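Local structure of phosphohistidine phosphatase SixA (Escherichia coli, 1UJC) at residues A[2-7]-A[43-48]; A[57-62]-A[104-109]; A[115-118]-A[124-127]. The protein removes phosphate from phosphohistidine, acting on the HPt domain of the sensor ArcB in the multistep His-Asp phosphorelay. All coordinates share one frame; numbering follows the deposited sequence.

Contacts 1 and 2 share one face of the central sheet, their centres about 10 Å apart, and a segment of each runs on to the tungstate. The backbone joins them directly: Met-6 N lies 2.6 Å from Val-105 O and Phe-4 O lies 2.7 Å from Val-105 N, both probable hydrogen bonds between neighbouring parallel strands. Contact 1 supplies Arg-7 and contact 2 supplies His-108 and Leu-109 to the anion pocket. Contact 3 belongs to the other face, where Ile-5 of strand 2-7 packs on Leu-115 and Val-116; its centre is about 16 Å from that of contact 1 and about 18 Å from that of contact 2, and the Pro-126 side chain stays about 13 Å from the tungstate.

Contact 1. Residues A[2-7]-A[43-48]; sequences QVFIMR and VEIERV. With WO4 (tungstate(VI)ion), chain C.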
loop_
_atom_site.group_PDB
_atom_site.type_symbol
_atom_site.label_atom_id
_atom_site.label_comp_id
_atom_site.label_asym_id
_atom_site.label_seq_id
_atom_site.Cartn_x
_atom_site.Cartn_y
_atom_site.Cartn_z
ATOM N N GLN A 2 7.935 7.840 -6.468
ATOM C CA GLN A 2 7.495 7.687 -5.089
ATOM C C GLN A 2 6.544 6.506 -4.971
ATOM O O GLN A 2 5.543 6.432 -5.674
ATOM C CB GLN A 2 6.781 8.950 -4.606
ATOM C CG GLN A 2 7.677 10.163 -4.400
ATOM C CD GLN A 2 8.852 9.876 -3.485
ATOM O OE1 GLN A 2 9.909 9.437 -3.935
ATOM N NE2 GLN A 2 8.667 10.109 -2.188
ATOM N N VAL A 3 6.867 5.575 -4.086
ATOM C CA VAL A 3 6.014 4.418 -3.887
ATOM C C VAL A 3 5.500 4.441 -2.462
ATOM O O VAL A 3 6.280 4.546 -1.520
ATOM C CB VAL A 3 6.781 3.101 -4.125
ATOM C CG1 VAL A 3 5.848 1.918 -3.934
ATOM C CG2 VAL A 3 7.369 3.094 -5.529
ATOM N N PHE A 4 4.184 4.370 -2.306
ATOM C CA PHE A 4 3.587 4.363 -0.980
ATOM C C PHE A 4 2.961 3.002 -0.737
ATOM O O PHE A 4 1.940 2.661 -1.331
ATOM C CB PHE A 4 2.527 5.457 -0.854
ATOM C CG PHE A 4 3.066 6.842 -1.066
ATOM C CD1 PHE A 4 3.034 7.431 -2.322
ATOM C CD2 PHE A 4 3.622 7.551 -0.006
ATOM C CE1 PHE A 4 3.548 8.708 -2.523
ATOM C CE2 PHE A 4 4.139 8.833 -0.197
ATOM C CZ PHE A 4 4.102 9.410 -1.457
ATOM N N ILE A 5 3.586 2.231 0.144
ATOM C CA ILE A 5 3.125 0.890 0.468
ATOM C C ILE A 5 2.235 0.924 1.698
ATOM O O ILE A 5 2.650 1.374 2.768
ATOM C CB ILE A 5 4.327 -0.035 0.717
ATOM C CG1 ILE A 5 5.251 0.000 -0.508
ATOM C CG2 ILE A 5 3.849 -1.451 1.005
ATOM C CD1 ILE A 5 6.545 -0.747 -0.346
ATOM N N MET A 6 1.009 0.438 1.546
ATOM C CA MET A 6 0.060 0.452 2.645
ATOM C C MET A 6 -0.540 -0.905 2.992
ATOM O O MET A 6 -0.869 -1.702 2.116
ATOM C CB MET A 6 -1.059 1.448 2.324
ATOM C CG MET A 6 -2.169 1.546 3.354
ATOM S SD MET A 6 -3.346 2.840 2.891
ATOM C CE MET A 6 -4.040 3.286 4.517
ATOM N N ARG A 7 -0.663 -1.165 4.287
ATOM C CA ARG A 7 -1.266 -2.405 4.757
ATOM C C ARG A 7 -2.755 -2.113 4.904
ATOM O O ARG A 7 -3.139 -1.063 5.417
ATOM C CB ARG A 7 -0.691 -2.813 6.117
ATOM C CG ARG A 7 -1.327 -4.065 6.689
ATOM C CD ARG A 7 -0.762 -4.390 8.058
ATOM N NE ARG A 7 -1.347 -5.609 8.601
ATOM C CZ ARG A 7 -1.238 -5.990 9.870
ATOM N NH1 ARG A 7 -0.565 -5.243 10.736
ATOM N NH2 ARG A 7 -1.810 -7.116 10.275
ATOM N N VAL A 43 0.431 14.943 -1.241
ATOM C CA VAL A 43 0.705 13.715 -1.971
ATOM C C VAL A 43 -0.264 13.595 -3.142
ATOM O O VAL A 43 -1.478 13.734 -2.974
ATOM C CB VAL A 43 0.545 12.481 -1.056
ATOM C CG1 VAL A 43 0.829 11.215 -1.839
ATOM C CG2 VAL A 43 1.480 12.592 0.136
ATOM N N GLU A 44 0.280 13.355 -4.329
ATOM C CA GLU A 44 -0.523 13.218 -5.535
ATOM C C GLU A 44 -0.274 11.819 -6.080
ATOM O O GLU A 44 0.807 11.537 -6.601
ATOM C CB GLU A 44 -0.094 14.253 -6.573
ATOM C CG GLU A 44 0.136 15.648 -6.009
ATOM C CD GLU A 44 0.622 16.634 -7.059
ATOM O OE1 GLU A 44 1.610 16.322 -7.762
ATOM O OE2 GLU A 44 0.024 17.725 -7.180
ATOM N N ILE A 45 -1.266 10.944 -5.954
ATOM C CA ILE A 45 -1.126 9.567 -6.420
ATOM C C ILE A 45 -1.509 9.434 -7.883
ATOM O O ILE A 45 -2.644 9.707 -8.261
ATOM C CB ILE A 45 -2.000 8.607 -5.589
ATOM C CG1 ILE A 45 -1.666 8.753 -4.099
ATOM C CG2 ILE A 45 -1.779 7.176 -6.042
ATOM C CD1 ILE A 45 -0.240 8.407 -3.745
ATOM N N GLU A 46 -0.552 9.001 -8.698
ATOM C CA GLU A 46 -0.769 8.839 -10.133
ATOM C C GLU A 46 -1.319 7.465 -10.493
ATOM O O GLU A 46 -2.140 7.334 -11.402
ATOM C CB GLU A 46 0.541 9.066 -10.898
ATOM C CG GLU A 46 0.376 9.078 -12.423
ATOM C CD GLU A 46 1.694 9.238 -13.169
ATOM O OE1 GLU A 46 2.505 10.101 -12.781
ATOM O OE2 GLU A 46 1.912 8.503 -14.157
ATOM N N ARG A 47 -0.861 6.439 -9.784
ATOM C CA ARG A 47 -1.306 5.077 -10.049
ATOM C C ARG A 47 -1.601 4.320 -8.760
ATOM O O ARG A 47 -1.007 4.595 -7.714
ATOM C CB ARG A 47 -0.234 4.331 -10.851
ATOM C CG ARG A 47 -0.019 4.880 -12.258
ATOM C CD ARG A 47 -1.158 4.464 -13.182
ATOM N NE ARG A 47 -1.009 3.087 -13.644
ATOM C CZ ARG A 47 -0.122 2.696 -14.557
ATOM N NH1 ARG A 47 0.701 3.581 -15.109
ATOM N NH2 ARG A 47 -0.062 1.420 -14.925
ATOM N N VAL A 48 -2.514 3.357 -8.846
ATOM C CA VAL A 48 -2.890 2.559 -7.692
ATOM C C VAL A 48 -2.882 1.064 -7.997
ATOM O O VAL A 48 -3.476 0.614 -8.977
ATOM C CB VAL A 48 -4.287 2.960 -7.190
ATOM C CG1 VAL A 48 -4.698 2.082 -6.023
ATOM C CG2 VAL A 48 -4.282 4.423 -6.790
HETATM W W WO4 C . -3.569 -8.990 6.954
HETATM O O1 WO4 C . -2.293 -7.850 6.686
HETATM O O2 WO4 C . -4.351 -9.363 5.452
HETATM O O3 WO4 C . -4.652 -8.441 8.183
HETATM O O4 WO4 C . -2.873 -10.466 7.529
#
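Phe-4 meets Val-43 and Ile-45 in a small, largely buried apolar cluster. The ring projects from strand 2-7, and Val-43 reaches it from the opposite direction, offering one methyl, with Val-43 CG1 lying 3.8 Å from Phe-4 CZ. Ile-45 approaches obliquely: its CB does not aim straight at the ring, but the longer isoleucine chain, bent at chi1 -55° and chi2 -62°, brings Ile-45 CD1 to 3.7 Å from Phe-4 CD1. A flat, wide phenylalanine suits this place because it spans from its own strand to the chain leading into strand 47-50, two positions apart in the sheet. Leu-104, on the strand between them, touches both Phe-4 and Ile-45, so the cluster closes over the middle strand.

The polar contact lies at the other end of strand 2-7. Arg-7 is extended, with CG anti to the backbone N (chi1 177°), and Arg-7 NE donates to tungstate O1 at 3.1 Å. The oxygen sits at the guanidinium edge, near its plane. NH1 also makes a weak hydrogen bond to Phe-128 O. Arg-7 begins the Arg-His-Gly motif of the histidine phosphatase superfamily.

The chemistry thus divides along a single strand: the apolar ring of Phe-4 joins it to the chain leading into strand 47-50, while its end, at Arg-7, offers a positive group to an oxyanion, consistent with tungstate standing in for phosphate.

Contact 2. Residues A[57-62]-A[104-109]; sequences EQTLEE and LVISHL. With WO4 (tungstate(VI)ion), chain C.
With CG1 anti to the carbonyl carbon (chi1 -63°) and the chain extended beyond it (chi2 178°), Ile-106 carries CD1 off strand 102-107 and against the helix at Leu-60. Ile-106 CD1 lies 3.5 Å from Leu-60 CA and 3.7 Å from Leu-60 CB, so it presses on the base of the leucine, and the two side chains cross at about a right angle. The other branch, Ile-106 CG2, lies 4.1 Å from Thr-59 CG2. A branched isoleucine suits the spot because its two arms serve neighbouring helix residues. Thr-59 suits it too: its methyl faces the apolar strand, while OG1 is hydrogen-bonded to Arg-55 O and to Gly-9 N.

Beyond the strand end the chain turns to the tungstate. His-108 ND1 donates to tungstate O2 at 2.8 Å, with the oxygen in the ring plane at its edge. Because NE2 is hydrogen-bonded to Ser-51 OG, partners at both nitrogens fix the ring's rotation. The backbone N of Leu-109 adds a nearly straight bond (171°) to tungstate O1 at 3.0 Å, the oxygen that Arg-7 NE also grips. Arg-55, from the same helix as Thr-59, adds a further hydrogen bond through NE, and His-8 also lines the pocket.

Helix 54-66 therefore lies on the face of the sheet over strand 102-107, which is flanked by the parallel strands 47-50 and 2-7. Helix 25-40 lies alongside, touched by Gln-58, Thr-59 and Glu-62, and its Arg-32 forms a salt bridge with Glu-62.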
loop_
_atom_site.group_PDB
_atom_site.type_symbol
_atom_site.label_atom_id
_atom_site.label_comp_id
_atom_site.label_asym_id
_atom_site.label_seq_id
_atom_site.Cartn_x
_atom_site.Cartn_y
_atom_site.Cartn_z
ATOM N N GLU A 57 -9.207 -3.905 -1.209
ATOM C CA GLU A 57 -10.048 -3.075 -2.058
ATOM C C GLU A 57 -10.889 -2.087 -1.241
ATOM O O GLU A 57 -11.058 -0.938 -1.640
ATOM C CB GLU A 57 -10.951 -3.970 -2.920
ATOM C CG GLU A 57 -10.174 -4.973 -3.768
ATOM C CD GLU A 57 -11.067 -5.920 -4.557
ATOM O OE1 GLU A 57 -12.133 -6.313 -4.035
ATOM O OE2 GLU A 57 -10.689 -6.288 -5.690
ATOM N N GLN A 58 -11.403 -2.527 -0.097
ATOM C CA GLN A 58 -12.218 -1.653 0.735
ATOM C C GLN A 58 -11.355 -0.550 1.342
ATOM O O GLN A 58 -11.801 0.584 1.492
ATOM C CB GLN A 58 -12.897 -2.445 1.847
ATOM C CG GLN A 58 -14.153 -1.769 2.358
ATOM C CD GLN A 58 -14.770 -2.483 3.538
ATOM O OE1 GLN A 58 -14.587 -3.687 3.717
ATOM N NE2 GLN A 58 -15.524 -1.746 4.342
ATOM N N THR A 59 -10.122 -0.889 1.701
ATOM C CA THR A 59 -9.213 0.105 2.251
ATOM C C THR A 59 -9.022 1.170 1.173
ATOM O O THR A 59 -9.007 2.370 1.458
ATOM C CB THR A 59 -7.854 -0.521 2.602
ATOM O OG1 THR A 59 -8.014 -1.426 3.702
ATOM C CG2 THR A 59 -6.853 0.558 2.976
ATOM N N LEU A 60 -8.905 0.717 -0.073
ATOM C CA LEU A 60 -8.730 1.608 -1.219
ATOM C C LEU A 60 -9.945 2.532 -1.352
ATOM O O LEU A 60 -9.796 3.732 -1.565
ATOM C CB LEU A 60 -8.578 0.789 -2.505
ATOM C CG LEU A 60 -7.884 1.398 -3.733
ATOM C CD1 LEU A 60 -8.434 0.724 -4.978
ATOM C CD2 LEU A 60 -8.103 2.897 -3.817
ATOM N N GLU A 61 -11.143 1.961 -1.244
ATOM C CA GLU A 61 -12.379 2.741 -1.348
ATOM C C GLU A 61 -12.331 3.889 -0.356
ATOM O O GLU A 61 -12.495 5.055 -0.715
ATOM C CB GLU A 61 -13.616 1.900 -1.001
ATOM C CG GLU A 61 -13.869 0.668 -1.834
ATOM C CD GLU A 61 -15.057 -0.142 -1.305
ATOM O OE1 GLU A 61 -15.264 -1.270 -1.797
ATOM O OE2 GLU A 61 -15.780 0.352 -0.398
ATOM N N GLU A 62 -12.111 3.532 0.905
ATOM C CA GLU A 62 -12.058 4.491 2.001
ATOM C C GLU A 62 -11.043 5.599 1.752
ATOM O O GLU A 62 -11.339 6.783 1.942
ATOM C CB GLU A 62 -11.744 3.748 3.304
ATOM C CG GLU A 62 -12.864 2.808 3.743
ATOM C CD GLU A 62 -14.104 3.553 4.213
ATOM O OE1 GLU A 62 -15.235 3.124 3.887
ATOM O OE2 GLU A 62 -13.944 4.567 4.921
ATOM N N LEU A 104 0.475 4.158 -5.221
ATOM C CA LEU A 104 0.012 3.756 -3.897
ATOM C C LEU A 104 -0.287 2.263 -3.992
ATOM O O LEU A 104 -1.089 1.841 -4.827
ATOM C CB LEU A 104 -1.256 4.514 -3.496
ATOM C CG LEU A 104 -1.974 4.012 -2.236
ATOM C CD1 LEU A 104 -1.020 3.987 -1.050
ATOM C CD2 LEU A 104 -3.166 4.904 -1.939
ATOM N N VAL A 105 0.382 1.474 -3.152
ATOM C CA VAL A 105 0.216 0.018 -3.134
ATOM C C VAL A 105 -0.470 -0.417 -1.842
ATOM O O VAL A 105 0.047 -0.186 -0.752
ATOM C CB VAL A 105 1.589 -0.700 -3.217
ATOM C CG1 VAL A 105 1.390 -2.215 -3.255
ATOM C CG2 VAL A 105 2.355 -0.227 -4.441
ATOM N N ILE A 106 -1.635 -1.045 -1.965
ATOM C CA ILE A 106 -2.379 -1.504 -0.798
ATOM C C ILE A 106 -2.311 -3.023 -0.773
ATOM O O ILE A 106 -2.761 -3.684 -1.710
ATOM C CB ILE A 106 -3.846 -1.030 -0.855
ATOM C CG1 ILE A 106 -3.894 0.499 -0.808
ATOM C CG2 ILE A 106 -4.624 -1.605 0.308
ATOM C CD1 ILE A 106 -5.298 1.078 -0.900
ATOM N N SER A 107 -1.754 -3.575 0.302
ATOM C CA SER A 107 -1.585 -5.018 0.397
ATOM C C SER A 107 -1.755 -5.605 1.796
ATOM O O SER A 107 -2.544 -5.110 2.600
ATOM C CB SER A 107 -0.209 -5.391 -0.159
ATOM O OG SER A 107 -0.067 -6.788 -0.326
ATOM N N HIS A 108 -1.008 -6.673 2.075
ATOM C CA HIS A 108 -1.098 -7.347 3.361
ATOM C C HIS A 108 0.254 -7.795 3.890
ATOM O O HIS A 108 1.276 -7.714 3.200
ATOM C CB HIS A 108 -1.951 -8.619 3.262
ATOM C CG HIS A 108 -3.110 -8.526 2.320
ATOM N ND1 HIS A 108 -4.411 -8.735 2.726
ATOM C CD2 HIS A 108 -3.164 -8.308 0.985
ATOM C CE1 HIS A 108 -5.214 -8.648 1.682
ATOM N NE2 HIS A 108 -4.483 -8.390 0.613
ATOM N N LEU A 109 0.238 -8.261 5.136
ATOM C CA LEU A 109 1.427 -8.823 5.757
ATOM C C LEU A 109 1.377 -10.220 5.147
ATOM O O LEU A 109 0.295 -10.732 4.867
ATOM C CB LEU A 109 1.265 -8.964 7.271
ATOM C CG LEU A 109 1.092 -7.763 8.200
ATOM C CD1 LEU A 109 0.811 -8.283 9.606
ATOM C CD2 LEU A 109 2.334 -6.901 8.184
HETATM W W WO4 C . -3.569 -8.990 6.954
HETATM O O1 WO4 C . -2.293 -7.850 6.686
HETATM O O2 WO4 C . -4.351 -9.363 5.452
HETATM O O3 WO4 C . -4.652 -8.441 8.183
HETATM O O4 WO4 C . -2.873 -10.466 7.529
#

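Contact 3. Residues A[115-118]-A[124-127]; sequences LVAE and TPPM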
loop_
_atom_site.group_PDB
_atom_site.type_symbol
_atom_site.label_atom_id
_atom_site.label_comp_id
_atom_site.label_asym_id
_atom_site.label_seq_id
_atom_site.Cartn_x
_atom_site.Cartn_y
_atom_site.Cartn_z
ATOM N N LEU A 115 8.344 -6.490 0.719
ATOM C CA LEU A 115 8.391 -5.604 -0.436
ATOM C C LEU A 115 9.369 -4.459 -0.213
ATOM O O LEU A 115 10.166 -4.142 -1.096
ATOM C CB LEU A 115 6.998 -5.044 -0.741
ATOM C CG LEU A 115 6.888 -4.155 -1.982
ATOM C CD1 LEU A 115 7.405 -4.895 -3.209
ATOM C CD2 LEU A 115 5.441 -3.754 -2.184
ATOM N N VAL A 116 9.304 -3.831 0.961
ATOM C CA VAL A 116 10.212 -2.733 1.273
ATOM C C VAL A 116 11.665 -3.202 1.226
ATOM O O VAL A 116 12.519 -2.527 0.656
ATOM C CB VAL A 116 9.935 -2.138 2.674
ATOM C CG1 VAL A 116 11.008 -1.111 3.028
ATOM C CG2 VAL A 116 8.567 -1.482 2.700
ATOM N N ALA A 117 11.942 -4.355 1.832
ATOM C CA ALA A 117 13.301 -4.899 1.853
ATOM C C ALA A 117 13.761 -5.220 0.437
ATOM O O ALA A 117 14.866 -4.859 0.037
ATOM C CB ALA A 117 13.354 -6.155 2.717
ATOM N N GLU A 118 12.900 -5.901 -0.314
ATOM C CA GLU A 118 13.191 -6.270 -1.696
ATOM C C GLU A 118 13.533 -5.038 -2.533
ATOM O O GLU A 118 14.448 -5.070 -3.350
ATOM C CB GLU A 118 11.984 -6.990 -2.301
ATOM C CG GLU A 118 12.030 -7.224 -3.807
ATOM C CD GLU A 118 13.090 -8.219 -4.225
ATOM O OE1 GLU A 118 13.530 -9.015 -3.371
ATOM O OE2 GLU A 118 13.470 -8.217 -5.418
ATOM N N THR A 124 15.747 -4.301 6.510
ATOM C CA THR A 124 15.120 -5.542 6.948
ATOM C C THR A 124 13.617 -5.285 6.821
ATOM O O THR A 124 13.177 -4.134 6.774
ATOM C CB THR A 124 15.449 -5.868 8.423
ATOM O OG1 THR A 124 15.066 -4.766 9.252
ATOM C CG2 THR A 124 16.934 -6.131 8.596
ATOM N N PRO A 125 12.805 -6.349 6.755
ATOM C CA PRO A 125 11.357 -6.143 6.631
ATOM C C PRO A 125 10.823 -5.319 7.806
ATOM O O PRO A 125 10.917 -5.740 8.951
ATOM C CB PRO A 125 10.803 -7.570 6.633
ATOM C CG PRO A 125 11.949 -8.392 6.101
ATOM C CD PRO A 125 13.134 -7.782 6.807
ATOM N N PRO A 126 10.280 -4.119 7.540
ATOM C CA PRO A 126 9.768 -3.343 8.678
ATOM C C PRO A 126 8.408 -3.848 9.166
ATOM O O PRO A 126 7.726 -4.598 8.464
ATOM C CB PRO A 126 9.709 -1.919 8.127
ATOM C CG PRO A 126 9.417 -2.132 6.665
ATOM C CD PRO A 126 10.304 -3.312 6.306
ATOM N N MET A 127 8.032 -3.436 10.376
ATOM C CA MET A 127 6.759 -3.816 10.991
ATOM C C MET A 127 5.631 -2.869 10.540
ATOM O O MET A 127 5.750 -1.647 10.658
ATOM C CB MET A 127 6.895 -3.767 12.517
ATOM C CG MET A 127 5.591 -3.966 13.282
ATOM S SD MET A 127 5.068 -5.686 13.380
ATOM C CE MET A 127 6.067 -6.281 14.807
#
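Val-116 and Pro-126 make the closer half of this contact. The valine comes obliquely at the proline ring: Val-116 CB lies 3.8 Å from Pro-126 CD, while Val-116 CG1, anti to the backbone N (chi1 173°), is 4.0 Å from Pro-126 CD. The other methyl, Val-116 CG2, comes within 4.1 Å of Pro-126 CG, so the branch point and both methyls meet the CD-CG side of Pro-126. Phe-146 of strand 144-150 touches both residues, and Val-116 also rests on Ile-5, which places this half of the contact against the sheet.

The other half is looser and lies at the surface. Ala-117 CB is 4.1 Å from Pro-125 N and 4.3 Å from Pro-125 CG, and its approach to Thr-124 goes to the carbonyl carbon rather than the side chain. Alanine fits here because its single methyl lets the returning chain draw near; the CA atoms of Ala-117 and Pro-125 are 5.3 Å apart. Thr-124 and Pro-125 are exposed, and the threonine CB points away from the helix.

No hydrogen bond joins the segments. The prolines have no backbone N-H that would need an acceptor, and their rings limit the freedom of the loop on its path from helix 111-119 toward strand 133-138, so what joins the two segments here is apolar packing.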